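Local coordinates for Glucose/sorbosone dehydrogenases (Escherichia coli K12, PDB 2G8S), which belongs to the glucose/sorbosone dehydrogenase family, folds as a six-bladed beta-propeller and carries a bound calcium ion, at residues A24-N29 against V71-D76; R82-Y87 against T98-G103; G164-L169 against I191-I196; M204-N209 against F278-K283; G331-L336 against L347-P352. All coordinates share one frame; numbering follows the deposited sequence.

Interaction 1 (A24-N29 against V71-D76). With EDO (1,2-ethanediol), chain K.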
# COMPACT_ATOMS: atom_id res chain seq x y z
N ALA A 24 -4.64 9.63 5.76
CA ALA A 24 -3.48 10.47 6.03
C ALA A 24 -3.81 11.36 7.20
O ALA A 24 -4.84 12.03 7.19
CB ALA A 24 -3.11 11.30 4.80
N PHE A 25 -2.95 11.38 8.20
CA PHE A 25 -3.15 12.24 9.36
C PHE A 25 -2.74 13.66 9.02
O PHE A 25 -1.64 13.88 8.52
CB PHE A 25 -2.32 11.77 10.55
CG PHE A 25 -2.61 10.37 10.98
CD1 PHE A 25 -3.78 10.06 11.67
CD2 PHE A 25 -1.70 9.35 10.70
CE1 PHE A 25 -4.05 8.75 12.08
CE2 PHE A 25 -1.96 8.04 11.10
CZ PHE A 25 -3.14 7.74 11.78
N LEU A 26 -3.62 14.61 9.31
CA LEU A 26 -3.29 16.02 9.14
C LEU A 26 -2.60 16.52 10.40
O LEU A 26 -2.95 16.11 11.50
CB LEU A 26 -4.54 16.85 8.86
CG LEU A 26 -5.25 16.50 7.55
CD1 LEU A 26 -6.58 17.24 7.47
CD2 LEU A 26 -4.35 16.84 6.35
N PRO A 27 -1.61 17.42 10.25
CA PRO A 27 -0.88 17.91 11.42
C PRO A 27 -1.74 18.78 12.34
O PRO A 27 -2.85 19.18 11.97
CB PRO A 27 0.25 18.75 10.82
CG PRO A 27 -0.22 19.14 9.47
CD PRO A 27 -1.11 18.02 8.99
N ASP A 28 -1.21 19.04 13.54
CA ASP A 28 -1.82 19.95 14.50
C ASP A 28 -3.28 19.60 14.82
O ASP A 28 -4.14 20.49 14.94
CB ASP A 28 -1.69 21.41 14.02
CG ASP A 28 -0.24 21.80 13.76
OD1 ASP A 28 0.65 21.39 14.53
OD2 ASP A 28 0.01 22.53 12.77
N ASN A 29 -3.54 18.30 14.96
CA ASN A 29 -4.84 17.78 15.41
C ASN A 29 -6.02 18.19 14.50
O ASN A 29 -7.15 18.37 14.96
CB ASN A 29 -5.08 18.20 16.87
CG ASN A 29 -5.75 17.12 17.68
OD1 ASN A 29 -6.35 17.41 18.72
ND2 ASN A 29 -5.66 15.87 17.24
N VAL A 71 -3.60 8.02 -0.30
CA VAL A 71 -3.45 9.44 -0.06
C VAL A 71 -2.30 9.60 0.92
O VAL A 71 -2.31 8.97 1.98
CB VAL A 71 -4.75 10.10 0.49
CG1 VAL A 71 -5.28 9.39 1.74
CG2 VAL A 71 -4.50 11.57 0.78
N VAL A 72 -1.30 10.40 0.55
CA VAL A 72 -0.11 10.58 1.39
C VAL A 72 0.31 12.05 1.35
O VAL A 72 0.35 12.65 0.29
CB VAL A 72 1.08 9.67 0.91
CG1 VAL A 72 2.31 9.87 1.80
CG2 VAL A 72 0.66 8.20 0.87
N LEU A 73 0.64 12.62 2.51
CA LEU A 73 1.13 13.99 2.55
C LEU A 73 2.58 14.04 2.10
O LEU A 73 3.35 13.13 2.42
CB LEU A 73 1.02 14.57 3.96
CG LEU A 73 -0.29 14.46 4.74
CD1 LEU A 73 -0.20 15.38 5.94
CD2 LEU A 73 -1.50 14.81 3.91
N ALA A 74 2.95 15.07 1.35
CA ALA A 74 4.37 15.27 1.00
C ALA A 74 5.17 15.50 2.29
O ALA A 74 4.63 15.98 3.28
CB ALA A 74 4.52 16.46 0.06
N PRO A 75 6.47 15.12 2.28
CA PRO A 75 7.26 15.36 3.49
C PRO A 75 7.30 16.83 3.93
O PRO A 75 7.37 17.09 5.13
CB PRO A 75 8.66 14.88 3.09
CG PRO A 75 8.40 13.87 2.00
CD PRO A 75 7.23 14.43 1.23
N ASP A 76 7.25 17.75 2.97
CA ASP A 76 7.27 19.19 3.29
C ASP A 76 5.87 19.82 3.38
O ASP A 76 5.73 21.04 3.19
CB ASP A 76 8.17 19.96 2.30
CG ASP A 76 7.57 20.07 0.90
OD1 ASP A 76 6.58 19.36 0.61
OD2 ASP A 76 8.10 20.87 0.09
C1 EDO K . 8.75 17.98 -1.64
O1 EDO K . 7.32 17.91 -1.51
C2 EDO K . 9.44 17.06 -0.64
O2 EDO K . 8.89 17.20 0.68
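Leu73 is the main bump here, and its forked end pushes into a shallow hollow formed by the side chains of Ala24, Leu26 and Pro27 and the carbonyl of Phe25. The two prongs go to different places. CD2 meets the methyl group of Ala24, with 4.0 Å between Leu73 CD2 and Ala24 CB, and brushes the tip of Leu26, whose own CD2 stands 4.3 Å from it. CD1 turns to the main chain instead: Leu73 CD1 sits 3.3 Å from Phe25 O, a snug fit for a methyl group, and 4.1 Å from Pro27 CD at the outer lip. Chi1 of -49° sets CG of Leu73 beside its backbone N and sends the two methyls toward Ala24 and Phe25 O. Ala24 supplies a smaller bump in return. Its CB drops into the notch between Val71 and Leu73, 3.7 Å from Val71 O and 4.2 Å from Val71 CG1. Strands 20-25 and 68-73 are the first strands of two successive blades of the beta-propeller; no hydrogen bond links the two segments, which meet by apolar packing and the methyl-to-carbonyl contact at Phe25 O. Behind the bump, Ile83 and Leu85 of strand 82-90 back up Leu73 and Val71. Phe25 points away and meets Tyr337 edge-to-face. Farther along, a 1,2-ethanediol molecule nestles against Pro75 and donates from O1 to Asp76 OD1 (2.7 Å), an oxygen that Ser80 OG also reaches.

Interaction 2 (R82-Y87 against T98-G103)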
# COMPACT_ATOMS: atom_id res chain seq x y z
N ARG A 82 1.28 20.00 0.03
CA ARG A 82 1.16 19.07 -1.08
C ARG A 82 0.68 17.71 -0.60
O ARG A 82 1.20 17.16 0.37
CB ARG A 82 2.49 18.96 -1.82
CG ARG A 82 2.45 18.01 -3.00
CD ARG A 82 3.80 17.95 -3.65
NE ARG A 82 4.14 19.19 -4.35
CZ ARG A 82 5.28 19.40 -5.00
NH1 ARG A 82 6.22 18.46 -5.02
NH2 ARG A 82 5.48 20.55 -5.62
N ILE A 83 -0.33 17.18 -1.29
CA ILE A 83 -0.79 15.81 -1.05
C ILE A 83 -0.72 15.01 -2.33
O ILE A 83 -0.96 15.54 -3.42
CB ILE A 83 -2.20 15.74 -0.38
CG1 ILE A 83 -3.31 16.12 -1.35
CG2 ILE A 83 -2.23 16.57 0.89
CD1 ILE A 83 -4.69 15.61 -0.90
N TRP A 84 -0.32 13.75 -2.19
CA TRP A 84 -0.20 12.83 -3.31
C TRP A 84 -1.33 11.82 -3.30
O TRP A 84 -1.75 11.36 -2.23
CB TRP A 84 1.14 12.08 -3.23
CG TRP A 84 2.35 12.91 -3.55
CD1 TRP A 84 2.88 13.93 -2.80
CD2 TRP A 84 3.17 12.80 -4.72
NE1 TRP A 84 3.99 14.46 -3.44
CE2 TRP A 84 4.19 13.78 -4.61
CE3 TRP A 84 3.14 11.96 -5.84
CZ2 TRP A 84 5.18 13.93 -5.60
CZ3 TRP A 84 4.12 12.12 -6.82
CH2 TRP A 84 5.13 13.09 -6.69
N LEU A 85 -1.83 11.47 -4.49
CA LEU A 85 -2.87 10.44 -4.62
C LEU A 85 -2.46 9.43 -5.68
O LEU A 85 -1.80 9.78 -6.67
CB LEU A 85 -4.21 11.05 -5.04
CG LEU A 85 -4.85 12.12 -4.14
CD1 LEU A 85 -6.03 12.81 -4.82
CD2 LEU A 85 -5.29 11.50 -2.81
N SER A 86 -2.86 8.18 -5.48
CA SER A 86 -2.76 7.19 -6.53
C SER A 86 -4.15 6.65 -6.86
O SER A 86 -5.06 6.69 -6.02
CB SER A 86 -1.83 6.04 -6.14
OG SER A 86 -2.35 5.29 -5.05
N TYR A 87 -4.33 6.17 -8.08
CA TYR A 87 -5.64 5.74 -8.54
C TYR A 87 -5.48 4.88 -9.78
O TYR A 87 -4.42 4.86 -10.38
CB TYR A 87 -6.53 6.97 -8.85
CG TYR A 87 -5.99 7.91 -9.93
CD1 TYR A 87 -6.53 7.89 -11.22
CD2 TYR A 87 -4.98 8.84 -9.65
CE1 TYR A 87 -6.05 8.75 -12.21
CE2 TYR A 87 -4.50 9.71 -10.64
CZ TYR A 87 -5.04 9.65 -11.92
OH TYR A 87 -4.59 10.49 -12.91
N THR A 98 -2.19 1.89 -12.95
CA THR A 98 -2.07 2.80 -11.82
C THR A 98 -1.49 4.15 -12.28
O THR A 98 -0.63 4.20 -13.16
CB THR A 98 -1.18 2.16 -10.76
OG1 THR A 98 -1.75 0.89 -10.42
CG2 THR A 98 -1.09 3.02 -9.49
N ALA A 99 -1.99 5.22 -11.67
CA ALA A 99 -1.52 6.57 -11.95
C ALA A 99 -1.29 7.27 -10.63
O ALA A 99 -1.96 6.97 -9.64
CB ALA A 99 -2.55 7.33 -12.78
N VAL A 100 -0.35 8.21 -10.62
CA VAL A 100 0.10 8.86 -9.39
C VAL A 100 0.30 10.34 -9.65
O VAL A 100 0.93 10.72 -10.65
CB VAL A 100 1.44 8.25 -8.90
CG1 VAL A 100 1.95 8.98 -7.64
CG2 VAL A 100 1.28 6.74 -8.62
N GLY A 101 -0.23 11.17 -8.76
CA GLY A 101 -0.08 12.62 -8.92
C GLY A 101 -0.16 13.34 -7.60
O GLY A 101 -0.32 12.73 -6.54
N TYR A 102 -0.07 14.66 -7.66
CA TYR A 102 -0.17 15.48 -6.47
C TYR A 102 -0.86 16.80 -6.74
O TYR A 102 -0.89 17.27 -7.88
CB TYR A 102 1.20 15.74 -5.84
CG TYR A 102 2.15 16.58 -6.67
CD1 TYR A 102 2.07 17.98 -6.67
CD2 TYR A 102 3.17 15.99 -7.41
CE1 TYR A 102 2.98 18.75 -7.42
CE2 TYR A 102 4.08 16.75 -8.16
CZ TYR A 102 3.97 18.14 -8.16
OH TYR A 102 4.85 18.89 -8.90
N GLY A 103 -1.42 17.38 -5.68
CA GLY A 103 -1.98 18.72 -5.72
C GLY A 103 -1.79 19.36 -4.37
O GLY A 103 -1.16 18.77 -3.49
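The Tyr102 ring carries the guanidinium of Arg82 flat on one face, their centres 3.9 Å apart and their planes 23° from parallel, a stacked cation-pi pair. Both residues belong to an antiparallel beta hairpin, strands 82-90 and 96-105, inside one blade of the propeller. Arg82 CD also presses on that face, because the chain runs straight to CD and bends only at chi3 (-70°). Tyr102 in turn sets its CB squarely over the five-membered ring of Trp84, 3.6 Å from Tyr102 CB to the ring centroid. At the edge of the indole, in its plane, Val100 CG1 comes within 3.7 Å of Trp84 CE3. Three hydrogen-bonded pairs, Ile83 with Gly103, Leu85 with Gly101 and Tyr87 with Ala99, are each closed by two backbone bonds; between them lie the non-hydrogen-bonded pairs Trp84-Tyr102 and Ser86-Val100. The side chains of these last four lie on one face of the sheet, with Phe137 meeting Trp84 edge-to-face. The polar ends are tied down outside the hairpin: Arg82 NH1 to Gln172, Tyr102 OH to Arg116, Ser86 OG to Gly133 O. On the other side, Tyr87 folds back over its neighbouring strand, where Ala99 CB lies over the ring face, 3.5 Å from Tyr87 CZ.

Interaction 3 (G164-L169 against I191-I196)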
# COMPACT_ATOMS: atom_id res chain seq x y z
N GLY A 164 4.28 -5.20 -11.82
CA GLY A 164 5.01 -6.00 -10.83
C GLY A 164 6.36 -5.41 -10.46
O GLY A 164 7.36 -6.14 -10.33
N LYS A 165 6.37 -4.09 -10.30
CA LYS A 165 7.59 -3.32 -10.05
C LYS A 165 7.40 -2.50 -8.79
O LYS A 165 6.30 -2.02 -8.51
CB LYS A 165 7.89 -2.35 -11.19
CG LYS A 165 8.12 -2.99 -12.56
CD LYS A 165 9.18 -4.08 -12.54
CE LYS A 165 9.47 -4.62 -13.95
NZ LYS A 165 8.36 -5.44 -14.49
N LEU A 166 8.49 -2.34 -8.05
CA LEU A 166 8.60 -1.25 -7.10
C LEU A 166 9.33 -0.12 -7.81
O LEU A 166 10.46 -0.31 -8.26
CB LEU A 166 9.37 -1.67 -5.85
CG LEU A 166 9.74 -0.57 -4.84
CD1 LEU A 166 8.50 0.04 -4.20
CD2 LEU A 166 10.69 -1.13 -3.79
N VAL A 167 8.69 1.04 -7.89
CA VAL A 167 9.28 2.21 -8.56
C VAL A 167 9.87 3.16 -7.52
O VAL A 167 9.34 3.29 -6.42
CB VAL A 167 8.21 2.94 -9.42
CG1 VAL A 167 8.55 4.41 -9.63
CG2 VAL A 167 8.03 2.21 -10.76
N ARG A 168 10.99 3.80 -7.86
CA ARG A 168 11.53 4.88 -7.02
C ARG A 168 11.66 6.14 -7.86
O ARG A 168 12.36 6.14 -8.88
CB ARG A 168 12.89 4.54 -6.42
CG ARG A 168 13.30 5.56 -5.35
CD ARG A 168 14.72 5.37 -4.84
NE ARG A 168 15.72 5.76 -5.82
CZ ARG A 168 16.91 6.29 -5.54
NH1 ARG A 168 17.30 6.55 -4.29
NH2 ARG A 168 17.73 6.56 -6.54
N LEU A 169 10.98 7.19 -7.43
CA LEU A 169 11.13 8.52 -8.02
C LEU A 169 11.75 9.44 -6.99
O LEU A 169 11.82 9.08 -5.81
CB LEU A 169 9.76 9.07 -8.45
CG LEU A 169 8.98 8.21 -9.44
CD1 LEU A 169 7.66 8.87 -9.77
CD2 LEU A 169 9.78 7.94 -10.71
N ILE A 191 12.24 1.96 -12.43
CA ILE A 191 12.25 0.71 -11.66
C ILE A 191 13.35 0.66 -10.59
O ILE A 191 14.52 0.93 -10.86
CB ILE A 191 12.36 -0.53 -12.59
CG1 ILE A 191 11.12 -0.63 -13.50
CG2 ILE A 191 12.54 -1.84 -11.77
CD1 ILE A 191 11.29 -1.57 -14.68
N TRP A 192 12.94 0.29 -9.37
CA TRP A 192 13.86 0.02 -8.27
C TRP A 192 14.02 -1.48 -8.06
O TRP A 192 15.13 -1.99 -8.04
CB TRP A 192 13.33 0.67 -6.99
CG TRP A 192 14.31 0.74 -5.86
CD1 TRP A 192 14.26 0.06 -4.67
CD2 TRP A 192 15.49 1.56 -5.80
NE1 TRP A 192 15.33 0.41 -3.88
CE2 TRP A 192 16.10 1.33 -4.55
CE3 TRP A 192 16.08 2.47 -6.69
CZ2 TRP A 192 17.28 1.98 -4.16
CZ3 TRP A 192 17.25 3.11 -6.31
CH2 TRP A 192 17.84 2.87 -5.05
N SER A 193 12.89 -2.19 -7.93
CA SER A 193 12.89 -3.65 -7.76
C SER A 193 11.82 -4.24 -8.66
O SER A 193 10.89 -3.55 -9.07
CB SER A 193 12.59 -4.06 -6.31
OG SER A 193 13.42 -3.38 -5.37
N TYR A 194 11.95 -5.53 -8.96
CA TYR A 194 10.97 -6.19 -9.82
C TYR A 194 10.62 -7.58 -9.31
O TYR A 194 11.14 -8.01 -8.29
CB TYR A 194 11.44 -6.19 -11.29
CG TYR A 194 12.72 -6.95 -11.61
CD1 TYR A 194 12.66 -8.12 -12.37
CD2 TYR A 194 13.97 -6.46 -11.24
CE1 TYR A 194 13.82 -8.82 -12.70
CE2 TYR A 194 15.14 -7.16 -11.58
CZ TYR A 194 15.05 -8.34 -12.31
OH TYR A 194 16.20 -9.01 -12.64
N GLY A 195 9.72 -8.27 -10.00
CA GLY A 195 9.31 -9.61 -9.57
C GLY A 195 8.38 -9.61 -8.38
O GLY A 195 8.50 -10.45 -7.48
N ILE A 196 7.46 -8.66 -8.37
CA ILE A 196 6.42 -8.65 -7.34
C ILE A 196 5.07 -8.85 -8.02
O ILE A 196 4.90 -8.56 -9.21
CB ILE A 196 6.49 -7.40 -6.41
CG1 ILE A 196 6.20 -6.12 -7.18
CG2 ILE A 196 7.86 -7.32 -5.68
CD1 ILE A 196 6.13 -4.88 -6.31
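Leu166 O takes two backbone N-H groups from consecutive residues, Trp192 N at 2.8 Å and Ser193 N at 3.1 Å. Both donors lie in the plane of the carbonyl, the second of them on a lone pair. This is a classic beta bulge: Trp192 and Ser193 face the single residue Leu166, and the register slips by one before Val167 comes opposite Ile191. Ser193 repays the bond, its O accepting from Leu166 N at 2.9 Å, though that donor stands above the carbonyl plane. Trp192, its CG anti to its own backbone N (chi1 -167°), lays its indole beside Arg168. Arg168 CD sits over the six-membered ring of Trp192, 3.8 Å from its centroid, and Arg168 NE comes as near as 3.1 Å to Trp192 CZ3, with the guanidinium plane tilted 30° from the ring. Asp178 OD1 forms a salt bridge with Arg168 NH2, and Tyr142 adds a cation-pi contact. The paired strands, 165-170 and 191-194, are the last two of a four-stranded propeller blade, and the bulge lies in its outermost strand. Toward the other end Lys165 bends at chi2 and chi4, bringing CD to 3.3 Å from Tyr194 CB and CE to 3.6 Å from Ile191 CD1. The ammonium group is tucked among backbone carbonyls, with Gln163 O, Lys161 O and Asp158 O all accepting from Lys165 NZ. Gly164, at positive phi, ends the pairing: its O receives Ile196 N at 3.2 Å, straight at the hydrogen, though the donor stands above the carbonyl plane.

Interaction 4 (M204-N209 against F278-K283)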
# COMPACT_ATOMS: atom_id res chain seq x y z
N MSE A 204 8.02 2.45 5.97
CA MSE A 204 9.42 2.57 6.39
C MSE A 204 9.58 1.96 7.78
O MSE A 204 8.90 2.35 8.73
CB MSE A 204 9.86 4.04 6.42
CG MSE A 204 9.88 4.74 5.06
SE MSE A 204 11.05 3.91 3.76
CE MSE A 204 12.75 4.28 4.63
N ASN A 205 10.50 1.00 7.89
CA ASN A 205 10.87 0.44 9.18
C ASN A 205 11.66 1.52 9.92
O ASN A 205 12.71 1.94 9.44
CB ASN A 205 11.69 -0.84 8.97
CG ASN A 205 12.18 -1.45 10.28
OD1 ASN A 205 12.59 -0.74 11.20
ND2 ASN A 205 12.14 -2.77 10.36
N PRO A 206 11.15 1.98 11.08
CA PRO A 206 11.79 3.09 11.79
C PRO A 206 13.08 2.70 12.53
O PRO A 206 13.80 3.59 13.02
CB PRO A 206 10.71 3.52 12.79
CG PRO A 206 9.99 2.26 13.11
CD PRO A 206 9.93 1.52 11.78
N TRP A 207 13.36 1.40 12.62
CA TRP A 207 14.57 0.92 13.31
C TRP A 207 15.72 0.64 12.35
O TRP A 207 16.89 0.73 12.72
CB TRP A 207 14.25 -0.33 14.13
CG TRP A 207 13.14 -0.05 15.10
CD1 TRP A 207 13.20 0.73 16.22
CD2 TRP A 207 11.80 -0.53 15.02
NE1 TRP A 207 11.98 0.75 16.85
CE2 TRP A 207 11.10 -0.01 16.13
CE3 TRP A 207 11.12 -1.35 14.12
CZ2 TRP A 207 9.75 -0.30 16.37
CZ3 TRP A 207 9.78 -1.63 14.35
CH2 TRP A 207 9.11 -1.10 15.46
N SER A 208 15.38 0.33 11.11
CA SER A 208 16.40 0.12 10.09
C SER A 208 16.42 1.21 9.02
O SER A 208 17.32 1.23 8.18
CB SER A 208 16.19 -1.24 9.42
OG SER A 208 14.93 -1.27 8.78
N ASN A 209 15.43 2.11 9.07
CA ASN A 209 15.26 3.16 8.08
C ASN A 209 15.28 2.60 6.67
O ASN A 209 15.95 3.10 5.77
CB ASN A 209 16.29 4.28 8.25
CG ASN A 209 15.65 5.57 8.70
OD1 ASN A 209 15.52 6.51 7.92
ND2 ASN A 209 15.20 5.60 9.95
N PHE A 278 4.34 -0.08 11.46
CA PHE A 278 5.27 -0.36 12.56
C PHE A 278 4.88 0.48 13.76
O PHE A 278 4.40 1.61 13.62
CB PHE A 278 6.71 0.01 12.15
CG PHE A 278 7.26 -0.85 11.05
CD1 PHE A 278 7.81 -2.09 11.33
CD2 PHE A 278 7.24 -0.41 9.72
CE1 PHE A 278 8.32 -2.90 10.30
CE2 PHE A 278 7.73 -1.20 8.69
CZ PHE A 278 8.28 -2.45 8.98
N TYR A 279 5.13 -0.06 14.95
CA TYR A 279 4.77 0.62 16.19
C TYR A 279 6.03 0.91 17.01
O TYR A 279 6.69 -0.02 17.46
CB TYR A 279 3.75 -0.18 17.00
CG TYR A 279 3.15 0.67 18.09
CD1 TYR A 279 1.95 1.35 17.89
CD2 TYR A 279 3.81 0.82 19.31
CE1 TYR A 279 1.40 2.14 18.90
CE2 TYR A 279 3.28 1.61 20.31
CZ TYR A 279 2.08 2.26 20.10
OH TYR A 279 1.57 3.05 21.10
N ASN A 280 6.32 2.21 17.18
CA ASN A 280 7.55 2.64 17.85
C ASN A 280 7.30 3.75 18.88
O ASN A 280 8.16 4.59 19.14
CB ASN A 280 8.57 3.11 16.81
CG ASN A 280 8.15 4.39 16.12
OD1 ASN A 280 6.97 4.74 16.11
ND2 ASN A 280 9.11 5.10 15.53
N SER A 281 6.12 3.70 19.50
CA SER A 281 5.71 4.71 20.48
C SER A 281 5.74 4.17 21.91
O SER A 281 5.46 3.00 22.15
CB SER A 281 4.30 5.21 20.15
OG SER A 281 3.76 6.04 21.18
N ASP A 282 6.07 5.04 22.86
CA ASP A 282 5.97 4.69 24.28
C ASP A 282 4.55 4.86 24.83
O ASP A 282 4.31 4.56 26.01
CB ASP A 282 6.96 5.51 25.12
CG ASP A 282 8.40 5.03 24.99
OD1 ASP A 282 8.60 3.86 24.59
OD2 ASP A 282 9.31 5.83 25.29
N LYS A 283 3.60 5.29 24.00
CA LYS A 283 2.22 5.37 24.48
C LYS A 283 1.73 4.02 25.01
O LYS A 283 1.19 3.94 26.12
CB LYS A 283 1.26 5.92 23.40
CG LYS A 283 -0.25 5.82 23.76
CD LYS A 283 -0.68 6.62 25.01
CE LYS A 283 -2.11 6.27 25.41
NZ LYS A 283 -2.56 6.82 26.74
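Phe278 lays one face of its ring against Asn205, whose CA stands 3.8 Å from the ring centroid. Chi1 of -66° puts the phenylalanine CG anti to its carbonyl carbon and aims the ring at Met204 and Asn205, so that CD2 lies 3.4 Å from O of Met204, a selenomethionine in this model. Nearer the root of the side chain, Pro206 CD packs 3.6 Å from Phe278 CB. Asn205 differs, with CG anti to the backbone N (chi1 177°), and this turns its amide back on its own chain: OD1 accepts from Trp207 N at 2.7 Å, an Asx turn, and the further bond from Ser208 N at 3.0 Å makes it an Asx motif. Strands 198-205 and 273-279 open two successive blades of the propeller, and the turn follows the first of them as the chain heads into its hairpin with 210-216. No hydrogen bond spans the two segments. Trp207 extends its indole toward the other segment. Its CZ3 lies 3.6 Å from Phe278 CD1 in an oblique approach, while Tyr279 O sits in the indole plane at the edge, 3.3 Å from Trp207 CZ2. Pro206 CG rests over the middle of one indole face. Asn280 joins them from its own strand's end, with ND2 3.5 Å from Pro206 CB and its CB against Trp207 CZ2. Around these side chains, Trp212 meets the Phe278 ring edge-to-face.

Interaction 5 (G331-L336 against L347-P352). With EDO (1,2-ethanediol), chain L.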
# COMPACT_ATOMS: atom_id res chain seq x y z
N GLY A 331 -0.91 6.14 14.64
CA GLY A 331 -1.17 7.57 14.75
C GLY A 331 -0.11 8.33 15.52
O GLY A 331 0.66 7.73 16.28
N PRO A 332 -0.06 9.67 15.35
CA PRO A 332 0.88 10.50 16.09
C PRO A 332 0.61 10.45 17.60
O PRO A 332 1.49 10.79 18.40
CB PRO A 332 0.63 11.90 15.54
CG PRO A 332 -0.78 11.86 15.03
CD PRO A 332 -0.92 10.47 14.46
N ASP A 333 -0.60 10.04 17.97
CA ASP A 333 -1.00 9.88 19.37
C ASP A 333 -0.65 8.50 19.96
O ASP A 333 -0.91 8.23 21.13
CB ASP A 333 -2.51 10.12 19.51
CG ASP A 333 -3.35 9.20 18.61
OD1 ASP A 333 -2.78 8.32 17.92
OD2 ASP A 333 -4.58 9.34 18.62
N GLY A 334 -0.06 7.63 19.14
CA GLY A 334 0.33 6.30 19.61
C GLY A 334 -0.79 5.28 19.62
O GLY A 334 -0.65 4.19 20.20
N TYR A 335 -1.92 5.62 18.99
CA TYR A 335 -2.98 4.65 18.78
C TYR A 335 -2.86 4.02 17.40
O TYR A 335 -2.24 4.60 16.51
CB TYR A 335 -4.35 5.33 18.93
CG TYR A 335 -4.76 5.53 20.37
CD1 TYR A 335 -5.69 4.68 20.98
CD2 TYR A 335 -4.22 6.57 21.12
CE1 TYR A 335 -6.06 4.86 22.33
CE2 TYR A 335 -4.58 6.76 22.46
CZ TYR A 335 -5.50 5.91 23.05
OH TYR A 335 -5.85 6.11 24.37
N LEU A 336 -3.45 2.84 17.23
CA LEU A 336 -3.56 2.22 15.91
C LEU A 336 -4.87 2.66 15.28
O LEU A 336 -5.90 2.67 15.95
CB LEU A 336 -3.53 0.70 16.04
CG LEU A 336 -3.02 -0.10 14.85
CD1 LEU A 336 -1.51 0.15 14.68
CD2 LEU A 336 -3.30 -1.59 15.10
N LEU A 347 -13.79 3.37 10.29
CA LEU A 347 -12.51 3.84 10.80
C LEU A 347 -12.52 3.52 12.29
O LEU A 347 -13.41 3.97 13.02
CB LEU A 347 -12.38 5.35 10.59
CG LEU A 347 -11.23 6.06 11.31
CD1 LEU A 347 -9.87 5.66 10.75
CD2 LEU A 347 -11.45 7.57 11.23
N LEU A 348 -11.52 2.73 12.71
CA LEU A 348 -11.42 2.25 14.09
C LEU A 348 -10.18 2.81 14.75
O LEU A 348 -9.14 2.93 14.11
CB LEU A 348 -11.32 0.73 14.10
CG LEU A 348 -12.37 -0.08 13.32
CD1 LEU A 348 -12.01 -1.56 13.26
CD2 LEU A 348 -13.74 0.11 13.94
N LYS A 349 -10.30 3.12 16.05
CA LYS A 349 -9.17 3.53 16.88
C LYS A 349 -8.95 2.41 17.88
O LYS A 349 -9.86 2.06 18.65
CB LYS A 349 -9.50 4.85 17.59
CG LYS A 349 -8.37 5.40 18.48
CD LYS A 349 -8.75 6.79 18.96
CE LYS A 349 -7.68 7.40 19.86
NZ LYS A 349 -8.06 8.77 20.30
N VAL A 350 -7.75 1.84 17.85
CA VAL A 350 -7.47 0.57 18.53
C VAL A 350 -6.31 0.72 19.51
O VAL A 350 -5.33 1.40 19.21
CB VAL A 350 -7.17 -0.55 17.48
CG1 VAL A 350 -6.93 -1.89 18.17
CG2 VAL A 350 -8.29 -0.67 16.45
N SER A 351 -6.45 0.11 20.68
CA SER A 351 -5.42 0.15 21.71
C SER A 351 -5.42 -1.16 22.51
O SER A 351 -6.43 -1.86 22.55
CB SER A 351 -5.62 1.37 22.61
OG SER A 351 -6.96 1.45 23.07
N PRO A 352 -4.28 -1.52 23.13
CA PRO A 352 -4.23 -2.76 23.91
C PRO A 352 -4.83 -2.61 25.30
O PRO A 352 -4.86 -1.51 25.85
CB PRO A 352 -2.72 -3.01 24.04
CG PRO A 352 -2.12 -1.65 24.04
CD PRO A 352 -3.00 -0.79 23.14
C1 EDO L . -10.57 11.18 18.41
O1 EDO L . -10.34 9.92 19.04
C2 EDO L . -9.41 11.52 17.49
O2 EDO L . -8.79 10.31 17.03
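Leu336 and Val350 form an antiparallel hydrogen-bonded pair, with Val350 N to Leu336 O at 2.8 Å and Leu336 N to Val350 O at 3.1 Å, both donors in the carbonyl plane. From this pair the first segment peels off sharply; the touching parts run about 107° apart. The pair belongs to the propeller blade that joins the two chain ends: strand 345-352 lies between 336-340 and the N-terminal strand 8-17, a closure of the Velcro kind common in beta-propellers. Ahead of Leu336 the chain makes a type I turn from Gly331 to Gly334, closed by Gly334 N to Gly331 O at 3.0 Å. Tyr335 N reaches Asp333 OD1 at 3.0 Å from above the carboxylate plane, an Asx turn. After the turn the Tyr335 ring lies over Lys349 and beside Ser351. Lys349 runs out fully extended from a CG anti to its backbone N (chi1 -179°) and crosses one ring face. Lys349 CE hangs 3.6 Å from the Tyr335 ring centroid and makes the close CH-pi contact; NZ, almost on the ring normal at 4.5 Å from that centroid, adds a cation-pi contribution. Ser351 CB fills in beside Tyr335 CE1. Asp333 OD2 approaches Lys349 NZ only as a long salt bridge, and has a hydrogen bond to Tyr337 OH. A 1,2-ethanediol molecule, also bonded to Tyr337 OH, takes the lysine more closely: Lys349 NZ donates to its O1 at 2.8 Å.

Interactions 1 and 4 join successive blades, whereas interactions 2, 3 and 5 are strand pairings within blades. Interaction 1 runs straight into interaction 2 through shared sheet bonds, Val72 O to Trp84 N at 2.8 Å and Ala74 N to Arg82 O at 2.9 Å. It also meets interaction 5, where Phe25 CZ lies 3.6 Å from Gly331 CA. Interactions 4 and 5 touch where Tyr279 OH and Gly334 O come within 2.7 Å, a probable hydrogen bond. Interaction 3 stands apart, its centre about 31 Å from that of interaction 5, across the propeller. It comes near the calcium ion held by Glu223 and Tyr233, about 6 Å from the Ile196 side chain.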